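Local coordinates for protein alanine dehydrogenase/pyridine nucleotide transhydrogenase (Mycobacterium smegmatis str. MC2 155, PDB 3P2Y) that is probably the alpha-1 subunit of a pyridine nucleotide transhydrogenase that couples hydride transfer between NADH and NADP to proton pumping across the membrane, at residues L40-E46 with D71-A77; T145-S151 with Y343-A349. All blocks are in the same frame, centred on the assembly; numbering follows the deposited sequence.

Interaction 1: residues L40-E46 with D71-A77; sequences LVPKVVE and DYERAGA. With CA (calcium ion), chain C.
Tyr72 and Pro42 bring together the start of helix 42-50 and the end of helix 69-74, two helices beside the parallel sheet of the N-terminal alanine dehydrogenase/PNT domain. The tyrosine side chain spans the contact. From CB, CG lies anti to the carbonyl carbon (chi1 -73°), which carries the ring toward the loop that precedes helix 42-50. Along one edge, Tyr72 CD1 meets Val45 CG2 at 3.9 Å, close to the ring plane, while CE1 packs against the backbone N of Pro42. Over one face sits Pro42 CG, 3.8 Å from the ring centroid and 12° off its normal, a CH-pi contact. At the tip, OH donates to Leu40 O across 2.7 Å, in the plane of that carbonyl.

Beyond the ring the helices close on a small residue: Ala75 CB lies 3.3 Å from Pro42 O, and Val45 CG1 touches the methyls of both Ala75 and Ala77. Helix 69-74 then ends in a Schellman motif at Gly76, whose positive phi (99°) turns the chain toward strand 78-79. Gly76 O binds a calcium ion at 2.3 Å alongside three waters.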
loop_
_atom_site.group_PDB
_atom_site.type_symbol
_atom_site.label_atom_id
_atom_site.label_comp_id
_atom_site.label_asym_id
_atom_site.label_seq_id
_atom_site.Cartn_x
_atom_site.Cartn_y
_atom_site.Cartn_z
ATOM N N LEU A 40 7.792 15.734 -18.932
ATOM C CA LEU A 40 8.905 14.948 -19.462
ATOM C C LEU A 40 9.828 14.551 -18.321
ATOM O O LEU A 40 10.078 15.354 -17.419
ATOM C CB LEU A 40 9.717 15.752 -20.497
ATOM C CG LEU A 40 8.995 16.253 -21.752
ATOM C CD1 LEU A 40 10.022 16.973 -22.638
ATOM C CD2 LEU A 40 8.313 15.071 -22.526
ATOM N N VAL A 41 10.324 13.305 -18.372
ATOM C CA VAL A 41 11.318 12.823 -17.422
ATOM C C VAL A 41 12.689 12.912 -18.077
ATOM O O VAL A 41 12.784 12.941 -19.313
ATOM C CB VAL A 41 11.048 11.328 -16.994
ATOM C CG1 VAL A 41 9.706 11.235 -16.230
ATOM C CG2 VAL A 41 11.063 10.387 -18.201
ATOM N N PRO A 42 13.757 12.916 -17.271
ATOM C CA PRO A 42 15.101 13.078 -17.838
ATOM C C PRO A 42 15.455 12.103 -18.971
ATOM O O PRO A 42 16.059 12.520 -19.958
ATOM C CB PRO A 42 16.014 12.888 -16.611
ATOM C CG PRO A 42 15.163 13.500 -15.476
ATOM C CD PRO A 42 13.803 12.853 -15.795
ATOM N N LYS A 43 15.058 10.830 -18.868
ATOM C CA LYS A 43 15.374 9.854 -19.942
ATOM C C LYS A 43 14.784 10.241 -21.291
ATOM O O LYS A 43 15.393 9.969 -22.334
ATOM C CB LYS A 43 14.880 8.424 -19.605
ATOM C CG LYS A 43 15.633 7.729 -18.491
ATOM C CD LYS A 43 14.899 6.404 -18.166
ATOM C CE LYS A 43 15.466 5.753 -16.906
ATOM N NZ LYS A 43 15.006 4.345 -16.823
ATOM N N VAL A 44 13.611 10.880 -21.272
ATOM C CA VAL A 44 12.938 11.289 -22.500
ATOM C C VAL A 44 13.543 12.585 -23.001
ATOM O O VAL A 44 13.787 12.759 -24.195
ATOM C CB VAL A 44 11.379 11.390 -22.283
ATOM C CG1 VAL A 44 10.664 11.984 -23.509
ATOM C CG2 VAL A 44 10.805 9.977 -21.972
ATOM N N VAL A 45 13.814 13.496 -22.078
ATOM C CA VAL A 45 14.564 14.719 -22.420
ATOM C C VAL A 45 15.871 14.380 -23.144
ATOM O O VAL A 45 16.239 15.030 -24.145
ATOM C CB VAL A 45 14.815 15.577 -21.154
ATOM C CG1 VAL A 45 15.750 16.772 -21.479
ATOM C CG2 VAL A 45 13.484 16.106 -20.593
ATOM N N GLU A 46 16.575 13.358 -22.657
ATOM C CA GLU A 46 17.846 12.951 -23.267
ATOM C C GLU A 46 17.659 12.611 -24.759
ATOM O O GLU A 46 18.446 13.047 -25.622
ATOM C CB GLU A 46 18.459 11.772 -22.487
ATOM C CG GLU A 46 19.882 11.369 -22.916
ATOM C CD GLU A 46 20.596 10.450 -21.906
ATOM O OE1 GLU A 46 20.052 10.190 -20.803
ATOM O OE2 GLU A 46 21.722 9.983 -22.221
ATOM N N ASP A 71 19.673 16.354 -12.913
ATOM C CA ASP A 71 19.274 15.214 -13.762
ATOM C C ASP A 71 18.860 15.709 -15.139
ATOM O O ASP A 71 19.259 15.156 -16.176
ATOM C CB ASP A 71 18.119 14.431 -13.143
ATOM C CG ASP A 71 18.520 13.678 -11.914
ATOM O OD1 ASP A 71 19.705 13.244 -11.817
ATOM O OD2 ASP A 71 17.646 13.511 -11.036
ATOM N N TYR A 72 18.067 16.777 -15.151
ATOM C CA TYR A 72 17.673 17.405 -16.421
ATOM C C TYR A 72 18.827 18.017 -17.208
ATOM O O TYR A 72 18.896 17.849 -18.417
ATOM C CB TYR A 72 16.533 18.410 -16.217
ATOM C CG TYR A 72 15.205 17.704 -15.945
ATOM C CD1 TYR A 72 14.474 17.114 -16.993
ATOM C CD2 TYR A 72 14.680 17.652 -14.658
ATOM C CE1 TYR A 72 13.229 16.479 -16.732
ATOM C CE2 TYR A 72 13.454 17.013 -14.388
ATOM C CZ TYR A 72 12.739 16.447 -15.431
ATOM O OH TYR A 72 11.536 15.835 -15.153
ATOM N N GLU A 73 19.736 18.710 -16.532
ATOM C CA GLU A 73 20.902 19.287 -17.204
ATOM C C GLU A 73 21.781 18.174 -17.810
ATOM O O GLU A 73 22.282 18.327 -18.940
ATOM C CB GLU A 73 21.719 20.143 -16.240
ATOM C CG GLU A 73 21.016 21.447 -15.863
ATOM C CD GLU A 73 21.746 22.217 -14.784
ATOM O OE1 GLU A 73 22.352 21.594 -13.882
ATOM O OE2 GLU A 73 21.667 23.449 -14.817
ATOM N N ARG A 74 21.937 17.072 -17.074
ATOM C CA ARG A 74 22.669 15.895 -17.591
ATOM C C ARG A 74 22.034 15.295 -18.847
ATOM O O ARG A 74 22.734 14.690 -19.689
ATOM C CB ARG A 74 22.832 14.809 -16.516
ATOM C CG ARG A 74 24.018 15.057 -15.530
ATOM C CD ARG A 74 24.277 13.852 -14.590
ATOM N NE ARG A 74 23.239 13.727 -13.561
ATOM C CZ ARG A 74 23.259 14.383 -12.399
ATOM N NH1 ARG A 74 24.266 15.205 -12.106
ATOM N NH2 ARG A 74 22.263 14.227 -11.528
ATOM N N ALA A 75 20.714 15.474 -18.984
ATOM C CA ALA A 75 19.961 15.003 -20.155
ATOM C C ALA A 75 19.957 16.026 -21.283
ATOM O O ALA A 75 19.292 15.835 -22.313
ATOM C CB ALA A 75 18.526 14.668 -19.755
ATOM N N GLY A 76 20.671 17.133 -21.093
ATOM C CA GLY A 76 20.811 18.126 -22.145
ATOM C C GLY A 76 19.893 19.325 -22.033
ATOM O O GLY A 76 19.963 20.232 -22.872
ATOM N N ALA A 77 19.038 19.364 -21.006
ATOM C CA ALA A 77 18.162 20.526 -20.834
ATOM C C ALA A 77 18.892 21.703 -20.214
ATOM O O ALA A 77 19.934 21.546 -19.555
ATOM C CB ALA A 77 16.952 20.177 -19.938
HETATM CA CA CA C . 20.187 21.524 -24.781
HETATM O O HOH W 1 21.602 19.906 -25.514
HETATM O O HOH W 2 18.524 22.903 -24.119
HETATM O O HOH W 3 18.168 20.108 -25.226
#

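Interaction 2: residues T145-S151 with Y343-A349; sequences TMDALSS and YAKNVTA
The carboxamide of Asn346, on helix 336-354, is gripped at one end by Thr145 in the turn before helix 148-167 and at the other by Ser151 in the first turn of that helix. Its ND2 donates to Thr145 O at 2.9 Å with an N-H...O angle of 162°; the acceptor lies in the amide plane, although the donor stands well above the plane of the threonine carbonyl. At the other end, Asn346 OD1 accepts from Ser151 OG at 2.7 Å, a bond in the plane of the amide carbonyl. CG of Asn346 is anti to its own carbonyl carbon (chi1 -62°), which directs the amide between these two partners. Thr145 O also receives a CA-H...O contact from Asn346 CA, while a water bound to Asp147 O makes a weak bond to ND2.

Asp147 is the N-cap of helix 148-167: its OD1 accepts from Ser150 N at 3.0 Å, met from above the carboxylate plane. Apolar contacts flank the polar centre. Ala148 CB rests obliquely against the Tyr343 ring, 3.8 Å from Tyr343 CD2, and Met146 CG meets Ala349 CB at 3.6 Å, with the thioether chain extended so that CE reaches Ala349 O. The hydroxyl of Tyr343 is hydrogen-bonded to Lys90 O, and its ring meets that of Phe111. Ala179 of the second subunit packs on Ser151 and Asn346.

Helix 336-354 is thereby joined to the start of the long helix 148-167. With the amide nitrogen held by Thr145 of the turn and the oxygen by Ser151 of the helix, the two bonds read the amide in one orientation and fix its rotation, giving a buried polar side chain partners for both of its functions.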
loop_
_atom_site.group_PDB
_atom_site.type_symbol
_atom_site.label_atom_id
_atom_site.label_comp_id
_atom_site.label_asym_id
_atom_site.label_seq_id
_atom_site.Cartn_x
_atom_site.Cartn_y
_atom_site.Cartn_z
ATOM N N THR A 145 0.431 4.531 -29.182
ATOM C CA THR A 145 1.548 4.977 -28.342
ATOM C C THR A 145 1.314 6.344 -27.675
ATOM O O THR A 145 2.129 6.774 -26.844
ATOM C CB THR A 145 2.867 5.075 -29.160
ATOM O OG1 THR A 145 2.694 6.018 -30.207
ATOM C CG2 THR A 145 3.254 3.722 -29.759
ATOM N N MET A 146 0.208 7.006 -28.029
ATOM C CA MET A 146 -0.101 8.388 -27.592
ATOM C C MET A 146 -1.216 8.435 -26.568
ATOM O O MET A 146 -1.669 9.523 -26.202
ATOM C CB MET A 146 -0.529 9.265 -28.802
ATOM C CG MET A 146 0.527 9.378 -29.854
ATOM S SD MET A 146 -0.207 9.977 -31.417
ATOM C CE MET A 146 1.060 9.375 -32.545
ATOM N N ASP A 147 -1.658 7.265 -26.092
ATOM C CA ASP A 147 -2.868 7.208 -25.282
ATOM C C ASP A 147 -2.549 7.486 -23.810
ATOM O O ASP A 147 -2.328 6.556 -23.015
ATOM C CB ASP A 147 -3.526 5.831 -25.424
ATOM C CG ASP A 147 -4.895 5.754 -24.766
ATOM O OD1 ASP A 147 -5.296 6.671 -24.011
ATOM O OD2 ASP A 147 -5.582 4.726 -25.002
ATOM N N ALA A 148 -2.509 8.770 -23.469
ATOM C CA ALA A 148 -2.233 9.190 -22.084
ATOM C C ALA A 148 -3.318 8.805 -21.075
ATOM O O ALA A 148 -3.020 8.500 -19.908
ATOM C CB ALA A 148 -1.981 10.719 -22.049
ATOM N N LEU A 149 -4.585 8.882 -21.476
ATOM C CA LEU A 149 -5.640 8.422 -20.575
ATOM C C LEU A 149 -5.363 6.965 -20.135
ATOM O O LEU A 149 -5.460 6.659 -18.933
ATOM C CB LEU A 149 -7.049 8.588 -21.200
ATOM C CG LEU A 149 -7.529 10.047 -21.302
ATOM C CD1 LEU A 149 -8.769 10.091 -22.208
ATOM C CD2 LEU A 149 -7.770 10.716 -19.921
ATOM N N SER A 150 -4.958 6.101 -21.072
ATOM C CA SER A 150 -4.678 4.690 -20.753
ATOM C C SER A 150 -3.429 4.517 -19.882
ATOM O O SER A 150 -3.426 3.740 -18.920
ATOM C CB SER A 150 -4.542 3.870 -22.045
ATOM O OG SER A 150 -4.021 2.584 -21.801
ATOM N N SER A 151 -2.350 5.230 -20.209
ATOM C CA SER A 151 -1.125 5.002 -19.399
ATOM C C SER A 151 -1.348 5.416 -17.945
ATOM O O SER A 151 -0.907 4.724 -17.025
ATOM C CB SER A 151 0.116 5.705 -19.986
ATOM O OG SER A 151 0.032 7.122 -19.911
ATOM N N TYR A 343 3.649 8.925 -19.574
ATOM C CA TYR A 343 3.023 10.158 -20.068
ATOM C C TYR A 343 3.962 10.902 -21.015
ATOM O O TYR A 343 3.548 11.403 -22.079
ATOM C CB TYR A 343 2.619 11.084 -18.905
ATOM C CG TYR A 343 1.903 12.329 -19.373
ATOM C CD1 TYR A 343 2.571 13.555 -19.433
ATOM C CD2 TYR A 343 0.543 12.281 -19.743
ATOM C CE1 TYR A 343 1.896 14.725 -19.886
ATOM C CE2 TYR A 343 -0.120 13.421 -20.210
ATOM C CZ TYR A 343 0.568 14.638 -20.261
ATOM O OH TYR A 343 -0.076 15.771 -20.650
ATOM N N ALA A 344 5.229 11.005 -20.624
ATOM C CA ALA A 344 6.230 11.673 -21.471
ATOM C C ALA A 344 6.368 11.007 -22.831
ATOM O O ALA A 344 6.489 11.685 -23.853
ATOM C CB ALA A 344 7.618 11.670 -20.720
ATOM N N LYS A 345 6.347 9.675 -22.848
ATOM C CA LYS A 345 6.376 8.936 -24.125
ATOM C C LYS A 345 5.092 9.183 -24.943
ATOM O O LYS A 345 5.161 9.331 -26.183
ATOM C CB LYS A 345 6.647 7.448 -23.855
ATOM C CG LYS A 345 8.084 7.222 -23.392
ATOM C CD LYS A 345 8.392 5.743 -23.053
ATOM C CE LYS A 345 9.873 5.603 -22.676
ATOM N NZ LYS A 345 10.285 4.150 -22.575
ATOM N N ASN A 346 3.936 9.287 -24.268
ATOM C CA ASN A 346 2.678 9.620 -24.980
ATOM C C ASN A 346 2.774 10.995 -25.651
ATOM O O ASN A 346 2.457 11.175 -26.843
ATOM C CB ASN A 346 1.465 9.653 -24.025
ATOM C CG ASN A 346 1.168 8.297 -23.342
ATOM O OD1 ASN A 346 0.834 8.277 -22.169
ATOM N ND2 ASN A 346 1.260 7.204 -24.069
ATOM N N VAL A 347 3.176 11.985 -24.851
ATOM C CA VAL A 347 3.291 13.373 -25.341
ATOM C C VAL A 347 4.323 13.477 -26.483
ATOM O O VAL A 347 4.084 14.152 -27.536
ATOM C CB VAL A 347 3.629 14.326 -24.153
ATOM C CG1 VAL A 347 4.156 15.670 -24.687
ATOM C CG2 VAL A 347 2.331 14.528 -23.305
ATOM N N THR A 348 5.450 12.798 -26.328
ATOM C CA THR A 348 6.483 12.903 -27.380
ATOM C C THR A 348 6.102 12.162 -28.655
ATOM O O THR A 348 6.529 12.549 -29.753
ATOM C CB THR A 348 7.891 12.525 -26.899
ATOM O OG1 THR A 348 7.878 11.195 -26.378
ATOM C CG2 THR A 348 8.328 13.486 -25.796
ATOM N N ALA A 349 5.273 11.120 -28.526
ATOM C CA ALA A 349 4.800 10.427 -29.720
ATOM C C ALA A 349 3.912 11.391 -30.530
ATOM O O ALA A 349 3.981 11.404 -31.770
ATOM C CB ALA A 349 4.059 9.099 -29.342
HETATM O O HOH W 4 -0.563 4.468 -23.638
#

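Helix 336-354 connects the two contacts, whose centres are about 17 Å apart. Its 343-349 segment takes part in interaction 2 and also packs against 40-46 of interaction 1: Thr348 CG2 lies 3.6 Å from Leu40 CD2, and Ala344 CB is 3.8 Å from Val44 CG2. Helix 42-50 is therefore packed between helix 69-74 and helix 336-354, which in turn meets the start of helix 148-167. Calcium lies near both contacts. Gly76 in interaction 1 binds one ion directly, whereas interaction 2 lies near another site, with the Ala349 side chain about 6 Å from that of the calcium ligand Asp352.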